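Local coordinates for multicopper oxidase (Uncultured bacterium, PDB 4E9X), which probably couples the one-electron oxidation of reducing substrates to the reduction of dioxygen to water at its copper centres, at residues I191-A196 with F249-H254; T257-G262 with G268-I273; Y91-D96 with G120-D125; V229-S232 with R236-V239. One frame throughout, in Å; residues are numbered along the deposited sequence.

Contact 1: residues I191-A196 with F249-H254; sequences IRFFGA and FIFHDH. With CU (copper (II) ion), chain F; CU (copper (II) ion), chain S.
The backbones that carry Ile191 and Phe251 run 11.5 Å apart at their CA atoms, and no hydrogen bond joins them: this is the spacing of two sheets packed face to face in a beta-sandwich, bridged by side chains alone. Phe251 reaches about halfway across the gap. With CG anti to the backbone N (chi1 -176°), its ring meets two residues arriving from the opposite direction. Ile191 CD1 touches Phe251 CE1 at 3.6 Å, close to the plane of that ring, and Phe193 CZ meets Phe251 CZ at 3.6 Å. The two aromatics therefore join rim to rim without stacking, while Ile191 CG2 lies over one face of the Phe193 ring. Beyond Phe251 the chain turns polar, through the strand end and into the loop at His254. His252 NE2 binds one copper at 2.0 Å, joined there by His206 and by His106 of the second subunit; His254 NE2 binds another at 2.1 Å, shared with His62 and His104 of the second subunit. A bond of 2.9 Å from His252 ND1 to Asp253 O, nearly in the imidazole plane, helps fix that ring's rotation. Strands 138-147 and 236-243 flank Ile191, whereas strand 270-275 borders Phe251 through Thr271 and Ile273.

Contact 2: residues T257-G262 with G268-I273; sequences THVTAG and GPITVI
Ile270 and Val259 meet at about a right angle, joining the first residue of a strand to the loop that leads toward it. The Ile270 side chain can be traced outward. Its CB stands back from Val259. CG1 leaves CB anti to the carbonyl carbon (chi1 -56°) and comes within 4.1 Å of Val259 CG1, and CD1, at the end of the extended chain, lies equally close to that methyl. One methyl of Val259 thus rests against the last two carbons of Ile270, a loose apolar contact. Beside it the backbones draw much nearer, with the CA atoms of Val259 and Gly268 only 4.5 Å apart. His258 O faces this gap: it accepts a CA-H...O contact from Gly268 CA at 3.4 Å (150° at the hydrogen) and touches Pro269 CD at 3.3 Å. No conventional hydrogen bond crosses between the segments; on the Gly268-Pro269 side, this carbonyl meets C-H groups. Pro269 centres an inverse gamma turn that brings the chain into strand 270-275. On the loop side, Thr260 OG1 donates to Thr257 O at 2.7 Å and holds the bend together. The imidazole of His258 leads away from the contact; its ND1 bonds to Asp253 OD2, and its ring stacks on Phe168. The whole forms the base of the long connection between antiparallel neighbours 248-253 and 270-275, with strand 167-170 packed alongside and Val109 of the second subunit against Val259.

Contact 3: residues Y91-D96 with G120-D125; sequences YKFKAD and GPLIVD
Ala95 and Val124 close one end of a cupredoxin-type beta-sandwich, where strand 88-94 of one sheet faces strand 119-125 of the other. Here the backbones are nearest, with the two CA atoms 6.9 Å apart, and no hydrogen bond joins the segments, yet short side chains are close enough to touch. Val124 sets CG1 anti to its own amide nitrogen (chi1 178°), and this single branch makes both contacts, lying 4.2 Å from Ala95 CB and somewhat closer to the Ala95 carbonyl oxygen. The chain bends at this point: Ala95 centres an inverse gamma turn, marked by a weak 2.9 Å bond from Asp96 N to Lys94 O. Farther in, the sheets diverge and larger residues bridge them more loosely. Phe93 CZ and Leu122 CD2 are 4.4 Å apart, and the methyl approaches the ring obliquely; Trp61 and Val45 also pack on Phe93, and Ile37 on Leu122. The alternation of the strand sends other side chains to the outer surface. Lys92 and Lys94 are exposed there, and Lys94 NZ forms a salt bridge with Asp44. Strand 119-125 follows directly on Met118, a copper ligand. At the tight end, the closest approach across the contact is Val124 CG1 to Ala95 O, 3.8 Å.

Contact 4: residues V229-S232 with R236-V239; sequences VLVS and RYDV
Tyr237 points across to strand 229-231 and lays its ring along three successive residues, the ring and the Val229 side chain passing each other at a slant. Val229 CG1 approaches the root of the ring, 4.0 Å from Tyr237 CG; Val231 CG2 sits 4.2 Å from Tyr237 CD2; and the carbonyl oxygen of Leu230, between these two valines, comes within 3.5 Å of Tyr237 CE2. All three approach the ring obliquely. The phenol side chain gains this position by turning CG anti to its carbonyl carbon (chi1 -71°). The two branches of Val229 divide the work, CG1 serving the tyrosine while CG2 meets Val239 CG1 at 4.3 Å. The strand axes run nearly antiparallel, at 153°, and pass 7.9 Å apart without a hydrogen bond between the segments. This is a beta arch rather than a hairpin: strand 228-231 pairs with 201-205 in one sheet, strand 236-243 lies between 187-195 and 210-215 in the other, and the four-residue connection 232-235 carries the chain across the sandwich. Within that connection Glu235 OE2 hydrogen-bonds Tyr237 OH, which ties the far end of the ring to the turn. Outside the arch, Leu230 turns to the subunit interface and packs on Leu230 of the third subunit, while Arg236 forms a salt bridge with Asp227 of that same chain.

In the fold
Contacts 1, 3 and 4 join facing sheets; contact 2 packs a loop against the start of a strand. All are mainly buried, though exposed Lys92 and Lys94 flank contact 3, and contacts 2 and 4 include partly exposed His258, Leu230 and Tyr237. Contacts 1 and 4 share one sandwich core: strands 187-195 and 236-243 pair, with Phe193 N 2.8 Å from Tyr237 O. Contact 2 lies on the sheet carrying Phe251, mixing close backbone approach with an apolar pair, whereas contact 1 joins aromatic packing to buried copper-binding histidines. Contact 3 belongs to the other cupredoxin-like domain, yet Pro121 CB reaches Phe194 CZ at 3.8 Å. Contacts 1, 2 and 4 border other subunits; contact 3 does not.

Contact 1: residues I191-A196 with F249-H254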
# COMPACT_ATOMS: atom_id res chain seq x y z
N ILE A 191 -6.83 -14.08 -13.30
CA ILE A 191 -7.33 -13.80 -11.95
C ILE A 191 -7.59 -12.29 -11.85
O ILE A 191 -6.71 -11.50 -12.19
CB ILE A 191 -6.39 -14.30 -10.86
CG1 ILE A 191 -6.20 -15.83 -11.04
CG2 ILE A 191 -6.97 -14.00 -9.49
CD1 ILE A 191 -4.82 -16.28 -10.78
N ARG A 192 -8.77 -11.97 -11.35
CA ARG A 192 -9.19 -10.58 -11.13
C ARG A 192 -9.26 -10.37 -9.63
O ARG A 192 -10.16 -10.95 -8.98
CB ARG A 192 -10.55 -10.36 -11.79
CG ARG A 192 -10.54 -10.67 -13.30
CD ARG A 192 -11.94 -10.59 -13.84
NE ARG A 192 -12.15 -11.18 -15.18
CZ ARG A 192 -12.43 -10.45 -16.24
NH1 ARG A 192 -12.41 -9.11 -16.28
NH2 ARG A 192 -12.70 -11.10 -17.38
N PHE A 193 -8.35 -9.55 -9.10
CA PHE A 193 -8.33 -9.22 -7.67
C PHE A 193 -9.12 -7.92 -7.42
O PHE A 193 -8.93 -6.96 -8.18
CB PHE A 193 -6.89 -8.95 -7.18
CG PHE A 193 -5.92 -10.10 -7.33
CD1 PHE A 193 -6.14 -11.32 -6.66
CD2 PHE A 193 -4.77 -9.96 -8.04
CE1 PHE A 193 -5.22 -12.35 -6.76
CE2 PHE A 193 -3.85 -11.01 -8.16
CZ PHE A 193 -4.05 -12.20 -7.47
N PHE A 194 -9.90 -7.92 -6.35
CA PHE A 194 -10.64 -6.71 -5.98
C PHE A 194 -10.39 -6.36 -4.52
O PHE A 194 -10.52 -7.24 -3.64
CB PHE A 194 -12.16 -6.92 -6.11
CG PHE A 194 -12.72 -7.38 -7.43
CD1 PHE A 194 -13.66 -6.61 -8.09
CD2 PHE A 194 -12.35 -8.61 -7.99
CE1 PHE A 194 -14.28 -7.05 -9.27
CE2 PHE A 194 -12.96 -9.09 -9.14
CZ PHE A 194 -13.94 -8.32 -9.76
N GLY A 195 -10.09 -5.07 -4.30
CA GLY A 195 -10.03 -4.57 -2.93
C GLY A 195 -11.44 -4.15 -2.49
O GLY A 195 -11.81 -2.97 -2.52
N ALA A 196 -12.27 -5.14 -2.12
CA ALA A 196 -13.69 -4.82 -1.90
C ALA A 196 -13.92 -4.22 -0.53
O ALA A 196 -14.75 -3.32 -0.40
CB ALA A 196 -14.49 -6.11 -2.06
N PHE A 249 -0.10 -25.69 -4.80
CA PHE A 249 0.58 -24.43 -4.54
C PHE A 249 -0.36 -23.43 -3.87
O PHE A 249 -1.31 -22.93 -4.46
CB PHE A 249 1.11 -23.88 -5.88
CG PHE A 249 2.38 -24.60 -6.31
CD1 PHE A 249 3.56 -24.50 -5.58
CD2 PHE A 249 2.37 -25.34 -7.50
CE1 PHE A 249 4.71 -25.10 -6.04
CE2 PHE A 249 3.56 -25.96 -7.95
CZ PHE A 249 4.73 -25.82 -7.20
N ILE A 250 -0.08 -23.13 -2.60
CA ILE A 250 -0.94 -22.19 -1.85
C ILE A 250 -0.86 -20.83 -2.48
O ILE A 250 0.11 -20.44 -3.13
CB ILE A 250 -0.53 -22.28 -0.38
CG1 ILE A 250 -1.54 -21.74 0.64
CG2 ILE A 250 0.79 -21.58 -0.12
CD1 ILE A 250 -1.16 -22.06 2.09
N PHE A 251 -1.93 -20.03 -2.28
CA PHE A 251 -2.09 -18.74 -2.98
C PHE A 251 -2.82 -17.92 -1.92
O PHE A 251 -3.93 -18.28 -1.51
CB PHE A 251 -2.89 -19.01 -4.24
CG PHE A 251 -3.16 -17.84 -5.23
CD1 PHE A 251 -3.93 -18.06 -6.35
CD2 PHE A 251 -2.62 -16.55 -5.07
CE1 PHE A 251 -4.21 -17.09 -7.31
CE2 PHE A 251 -2.93 -15.59 -6.01
CZ PHE A 251 -3.70 -15.81 -7.09
N HIS A 252 -2.20 -16.84 -1.44
CA HIS A 252 -2.76 -16.25 -0.20
C HIS A 252 -2.32 -14.81 -0.03
O HIS A 252 -1.35 -14.35 -0.61
CB HIS A 252 -2.31 -17.05 1.04
CG HIS A 252 -0.83 -17.05 1.22
ND1 HIS A 252 -0.14 -16.11 2.01
CD2 HIS A 252 0.14 -17.84 0.72
CE1 HIS A 252 1.17 -16.41 1.92
NE2 HIS A 252 1.38 -17.46 1.17
N ASP A 253 -3.05 -14.12 0.84
CA ASP A 253 -2.64 -12.78 1.31
C ASP A 253 -1.40 -12.97 2.17
O ASP A 253 -1.38 -13.78 3.11
CB ASP A 253 -3.82 -12.18 2.06
CG ASP A 253 -3.63 -10.78 2.56
OD1 ASP A 253 -2.52 -10.21 2.46
OD2 ASP A 253 -4.64 -10.24 3.09
N HIS A 254 -0.35 -12.23 1.85
CA HIS A 254 0.93 -12.34 2.57
C HIS A 254 1.01 -11.41 3.76
O HIS A 254 2.03 -11.39 4.49
CB HIS A 254 2.04 -12.08 1.56
CG HIS A 254 3.35 -12.77 1.89
ND1 HIS A 254 4.16 -12.51 3.00
CD2 HIS A 254 4.02 -13.72 1.21
CE1 HIS A 254 5.23 -13.29 2.95
NE2 HIS A 254 5.20 -14.07 1.87
CU CU F . 3.03 -18.55 1.30
CU CU S . 6.69 -15.39 1.29

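Contact 2: residues T257-G262 with G268-I273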
# COMPACT_ATOMS: atom_id res chain seq x y z
N THR A 257 -0.80 -10.58 9.68
CA THR A 257 -1.96 -10.67 10.55
C THR A 257 -3.22 -11.10 9.83
O THR A 257 -4.21 -11.49 10.46
CB THR A 257 -2.22 -9.32 11.24
OG1 THR A 257 -2.41 -8.41 10.15
CG2 THR A 257 -1.08 -8.82 12.08
N HIS A 258 -3.25 -11.12 8.49
CA HIS A 258 -4.45 -11.51 7.75
C HIS A 258 -4.57 -13.01 7.59
O HIS A 258 -5.65 -13.45 7.18
CB HIS A 258 -4.39 -10.89 6.34
CG HIS A 258 -4.54 -9.39 6.42
ND1 HIS A 258 -4.70 -8.62 5.30
CD2 HIS A 258 -4.58 -8.54 7.48
CE1 HIS A 258 -4.81 -7.35 5.66
NE2 HIS A 258 -4.74 -7.28 6.99
N VAL A 259 -3.50 -13.79 7.90
CA VAL A 259 -3.70 -15.26 7.82
C VAL A 259 -3.99 -15.79 9.22
O VAL A 259 -3.50 -16.78 9.74
CB VAL A 259 -2.52 -15.98 7.17
CG1 VAL A 259 -2.55 -15.60 5.66
CG2 VAL A 259 -1.20 -15.65 7.76
N THR A 260 -4.91 -15.08 9.85
CA THR A 260 -5.43 -15.46 11.16
C THR A 260 -6.96 -15.35 11.11
O THR A 260 -7.53 -14.74 10.19
CB THR A 260 -4.87 -14.59 12.30
OG1 THR A 260 -5.36 -13.22 12.19
CG2 THR A 260 -3.35 -14.54 12.33
N ALA A 261 -7.61 -15.91 12.14
CA ALA A 261 -9.06 -15.83 12.24
C ALA A 261 -9.36 -15.70 13.72
O ALA A 261 -9.12 -16.66 14.46
CB ALA A 261 -9.69 -17.11 11.70
N GLY A 262 -9.82 -14.56 14.19
CA GLY A 262 -10.06 -14.48 15.65
C GLY A 262 -8.82 -14.67 16.48
O GLY A 262 -8.94 -15.18 17.62
N GLY A 268 -8.09 -16.90 7.00
CA GLY A 268 -7.90 -15.75 6.17
C GLY A 268 -7.99 -16.03 4.70
O GLY A 268 -8.56 -17.06 4.27
N PRO A 269 -7.50 -15.13 3.84
CA PRO A 269 -7.66 -15.28 2.38
C PRO A 269 -6.58 -16.19 1.85
O PRO A 269 -5.51 -15.75 1.40
CB PRO A 269 -7.54 -13.82 1.85
CG PRO A 269 -7.46 -12.97 3.07
CD PRO A 269 -6.86 -13.82 4.17
N ILE A 270 -6.89 -17.49 1.94
CA ILE A 270 -5.98 -18.53 1.48
C ILE A 270 -6.74 -19.49 0.54
O ILE A 270 -7.82 -19.95 0.95
CB ILE A 270 -5.44 -19.36 2.66
CG1 ILE A 270 -4.74 -18.52 3.71
CG2 ILE A 270 -4.56 -20.51 2.13
CD1 ILE A 270 -4.36 -19.26 4.98
N THR A 271 -6.18 -19.80 -0.61
CA THR A 271 -6.64 -20.90 -1.42
C THR A 271 -5.42 -21.74 -1.79
O THR A 271 -4.30 -21.44 -1.35
CB THR A 271 -7.45 -20.41 -2.64
OG1 THR A 271 -7.92 -21.57 -3.36
CG2 THR A 271 -6.62 -19.55 -3.57
N VAL A 272 -5.66 -22.81 -2.55
CA VAL A 272 -4.56 -23.64 -3.07
C VAL A 272 -4.82 -23.82 -4.56
O VAL A 272 -5.97 -24.17 -4.95
CB VAL A 272 -4.55 -25.01 -2.38
CG1 VAL A 272 -3.44 -25.91 -2.91
CG2 VAL A 272 -4.42 -24.84 -0.89
N ILE A 273 -3.81 -23.57 -5.38
CA ILE A 273 -3.84 -23.95 -6.80
C ILE A 273 -3.58 -25.44 -6.79
O ILE A 273 -2.42 -25.86 -6.55
CB ILE A 273 -2.81 -23.18 -7.60
CG1 ILE A 273 -3.07 -21.64 -7.44
CG2 ILE A 273 -2.87 -23.63 -9.04
CD1 ILE A 273 -1.87 -20.82 -7.88

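Contact 3: residues Y91-D96 with G120-D125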
# COMPACT_ATOMS: atom_id res chain seq x y z
N TYR A 91 -31.49 2.02 -11.96
CA TYR A 91 -30.24 2.53 -12.53
C TYR A 91 -30.21 2.25 -14.03
O TYR A 91 -30.55 1.12 -14.37
CB TYR A 91 -29.02 1.86 -11.87
CG TYR A 91 -28.97 2.25 -10.39
CD1 TYR A 91 -28.41 3.47 -10.04
CD2 TYR A 91 -29.51 1.45 -9.38
CE1 TYR A 91 -28.31 3.91 -8.72
CE2 TYR A 91 -29.46 1.86 -8.06
CZ TYR A 91 -28.87 3.08 -7.75
OH TYR A 91 -28.84 3.50 -6.44
N LYS A 92 -29.77 3.21 -14.84
CA LYS A 92 -29.51 2.96 -16.26
C LYS A 92 -28.18 3.59 -16.68
O LYS A 92 -27.91 4.76 -16.40
CB LYS A 92 -30.64 3.57 -17.11
CG LYS A 92 -32.01 3.07 -16.74
CD LYS A 92 -33.03 3.56 -17.78
CE LYS A 92 -34.38 2.85 -17.57
NZ LYS A 92 -35.41 3.21 -18.56
N PHE A 93 -27.33 2.77 -17.34
CA PHE A 93 -26.06 3.29 -17.83
C PHE A 93 -25.63 2.49 -19.03
O PHE A 93 -26.05 1.33 -19.17
CB PHE A 93 -24.96 3.29 -16.74
CG PHE A 93 -24.74 1.92 -16.11
CD1 PHE A 93 -23.82 1.02 -16.65
CD2 PHE A 93 -25.45 1.58 -14.98
CE1 PHE A 93 -23.66 -0.21 -16.03
CE2 PHE A 93 -25.28 0.36 -14.37
CZ PHE A 93 -24.37 -0.56 -14.90
N LYS A 94 -24.80 3.08 -19.88
CA LYS A 94 -24.17 2.32 -20.93
C LYS A 94 -22.82 1.85 -20.42
O LYS A 94 -22.05 2.57 -19.80
CB LYS A 94 -23.96 3.16 -22.21
CG LYS A 94 -23.31 2.47 -23.42
CD LYS A 94 -23.22 3.42 -24.58
CE LYS A 94 -24.57 3.63 -25.22
NZ LYS A 94 -24.94 2.46 -26.08
N ALA A 95 -22.53 0.56 -20.74
CA ALA A 95 -21.29 -0.05 -20.34
C ALA A 95 -20.17 0.30 -21.33
O ALA A 95 -19.66 -0.61 -21.99
CB ALA A 95 -21.51 -1.57 -20.29
N ASP A 96 -19.79 1.57 -21.40
CA ASP A 96 -18.79 1.97 -22.38
C ASP A 96 -17.41 1.85 -21.79
O ASP A 96 -16.44 1.96 -22.53
CB ASP A 96 -19.02 3.36 -22.94
CG ASP A 96 -19.27 4.45 -21.96
OD1 ASP A 96 -19.03 4.31 -20.75
OD2 ASP A 96 -19.75 5.52 -22.43
N GLY A 120 -20.32 -6.55 -5.26
CA GLY A 120 -20.23 -7.66 -6.19
C GLY A 120 -19.52 -7.21 -7.45
O GLY A 120 -19.18 -6.05 -7.59
N PRO A 121 -19.21 -8.18 -8.34
CA PRO A 121 -18.41 -7.89 -9.53
C PRO A 121 -19.23 -7.54 -10.77
O PRO A 121 -20.31 -8.14 -10.97
CB PRO A 121 -17.64 -9.23 -9.74
CG PRO A 121 -18.68 -10.27 -9.27
CD PRO A 121 -19.50 -9.62 -8.15
N LEU A 122 -18.70 -6.61 -11.56
CA LEU A 122 -19.30 -6.16 -12.82
C LEU A 122 -18.24 -6.33 -13.91
O LEU A 122 -17.29 -5.56 -13.92
CB LEU A 122 -19.84 -4.74 -12.67
CG LEU A 122 -20.25 -4.05 -13.98
CD1 LEU A 122 -21.36 -4.79 -14.74
CD2 LEU A 122 -20.68 -2.60 -13.68
N ILE A 123 -18.42 -7.30 -14.78
CA ILE A 123 -17.38 -7.60 -15.78
C ILE A 123 -17.90 -7.12 -17.11
O ILE A 123 -18.94 -7.59 -17.58
CB ILE A 123 -17.06 -9.11 -15.81
CG1 ILE A 123 -16.63 -9.61 -14.42
CG2 ILE A 123 -16.05 -9.38 -16.90
CD1 ILE A 123 -15.43 -8.84 -13.80
N VAL A 124 -17.16 -6.22 -17.74
CA VAL A 124 -17.51 -5.70 -19.06
C VAL A 124 -16.50 -6.26 -20.06
O VAL A 124 -15.32 -5.90 -20.01
CB VAL A 124 -17.55 -4.15 -19.07
CG1 VAL A 124 -17.89 -3.65 -20.49
CG2 VAL A 124 -18.58 -3.61 -18.05
N ASP A 125 -16.97 -7.11 -20.97
CA ASP A 125 -16.05 -7.67 -21.96
C ASP A 125 -15.66 -6.65 -23.01
O ASP A 125 -16.57 -6.11 -23.68
CB ASP A 125 -16.63 -8.87 -22.68
CG ASP A 125 -16.67 -10.16 -21.89
OD1 ASP A 125 -16.24 -10.17 -20.71
OD2 ASP A 125 -17.15 -11.18 -22.45

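Contact 4: residues V229-S232 with R236-V239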
# COMPACT_ATOMS: atom_id res chain seq x y z
N VAL A 229 1.06 -9.27 -5.37
CA VAL A 229 0.39 -8.10 -5.90
C VAL A 229 -0.39 -7.44 -4.78
O VAL A 229 -1.29 -8.06 -4.17
CB VAL A 229 -0.61 -8.53 -7.01
CG1 VAL A 229 -1.46 -7.35 -7.46
CG2 VAL A 229 0.13 -9.13 -8.23
N LEU A 230 -0.08 -6.19 -4.49
CA LEU A 230 -0.74 -5.44 -3.42
C LEU A 230 -2.06 -4.87 -3.94
O LEU A 230 -2.06 -4.15 -4.94
CB LEU A 230 0.14 -4.28 -2.95
CG LEU A 230 -0.37 -3.54 -1.71
CD1 LEU A 230 -0.32 -4.52 -0.52
CD2 LEU A 230 0.47 -2.28 -1.44
N VAL A 231 -3.14 -5.21 -3.22
CA VAL A 231 -4.47 -4.76 -3.63
C VAL A 231 -5.07 -3.97 -2.48
O VAL A 231 -5.15 -4.48 -1.37
CB VAL A 231 -5.35 -6.00 -3.91
CG1 VAL A 231 -6.74 -5.59 -4.38
CG2 VAL A 231 -4.67 -6.95 -4.92
N SER A 232 -5.45 -2.73 -2.73
CA SER A 232 -5.95 -1.82 -1.70
C SER A 232 -7.40 -1.45 -2.01
O SER A 232 -7.89 -1.75 -3.13
CB SER A 232 -5.02 -0.62 -1.59
OG SER A 232 -5.28 0.45 -2.45
N ARG A 236 -8.68 -2.74 -8.66
CA ARG A 236 -8.65 -4.09 -9.22
C ARG A 236 -7.34 -4.27 -9.97
O ARG A 236 -6.78 -3.34 -10.56
CB ARG A 236 -9.84 -4.36 -10.18
CG ARG A 236 -11.18 -4.50 -9.45
CD ARG A 236 -11.86 -3.17 -9.15
NE ARG A 236 -12.18 -2.47 -10.38
CZ ARG A 236 -12.01 -1.15 -10.60
NH1 ARG A 236 -11.55 -0.32 -9.68
NH2 ARG A 236 -12.33 -0.67 -11.82
N TYR A 237 -6.86 -5.52 -9.93
CA TYR A 237 -5.75 -5.93 -10.77
C TYR A 237 -6.15 -7.21 -11.50
O TYR A 237 -6.70 -8.11 -10.84
CB TYR A 237 -4.47 -6.22 -9.95
CG TYR A 237 -3.90 -4.90 -9.44
CD1 TYR A 237 -2.96 -4.20 -10.22
CD2 TYR A 237 -4.30 -4.35 -8.21
CE1 TYR A 237 -2.42 -2.98 -9.77
CE2 TYR A 237 -3.77 -3.15 -7.77
CZ TYR A 237 -2.84 -2.47 -8.56
OH TYR A 237 -2.32 -1.25 -8.12
N ASP A 238 -5.86 -7.32 -12.80
CA ASP A 238 -6.02 -8.58 -13.49
C ASP A 238 -4.64 -9.11 -13.79
O ASP A 238 -3.76 -8.37 -14.22
CB ASP A 238 -6.74 -8.45 -14.83
CG ASP A 238 -8.15 -7.90 -14.88
OD1 ASP A 238 -8.66 -7.36 -13.88
OD2 ASP A 238 -8.76 -8.05 -15.96
N VAL A 239 -4.48 -10.43 -13.58
CA VAL A 239 -3.21 -11.07 -13.88
C VAL A 239 -3.51 -12.34 -14.70
O VAL A 239 -4.64 -12.82 -14.79
CB VAL A 239 -2.45 -11.47 -12.59
CG1 VAL A 239 -2.26 -10.23 -11.69
CG2 VAL A 239 -3.15 -12.62 -11.84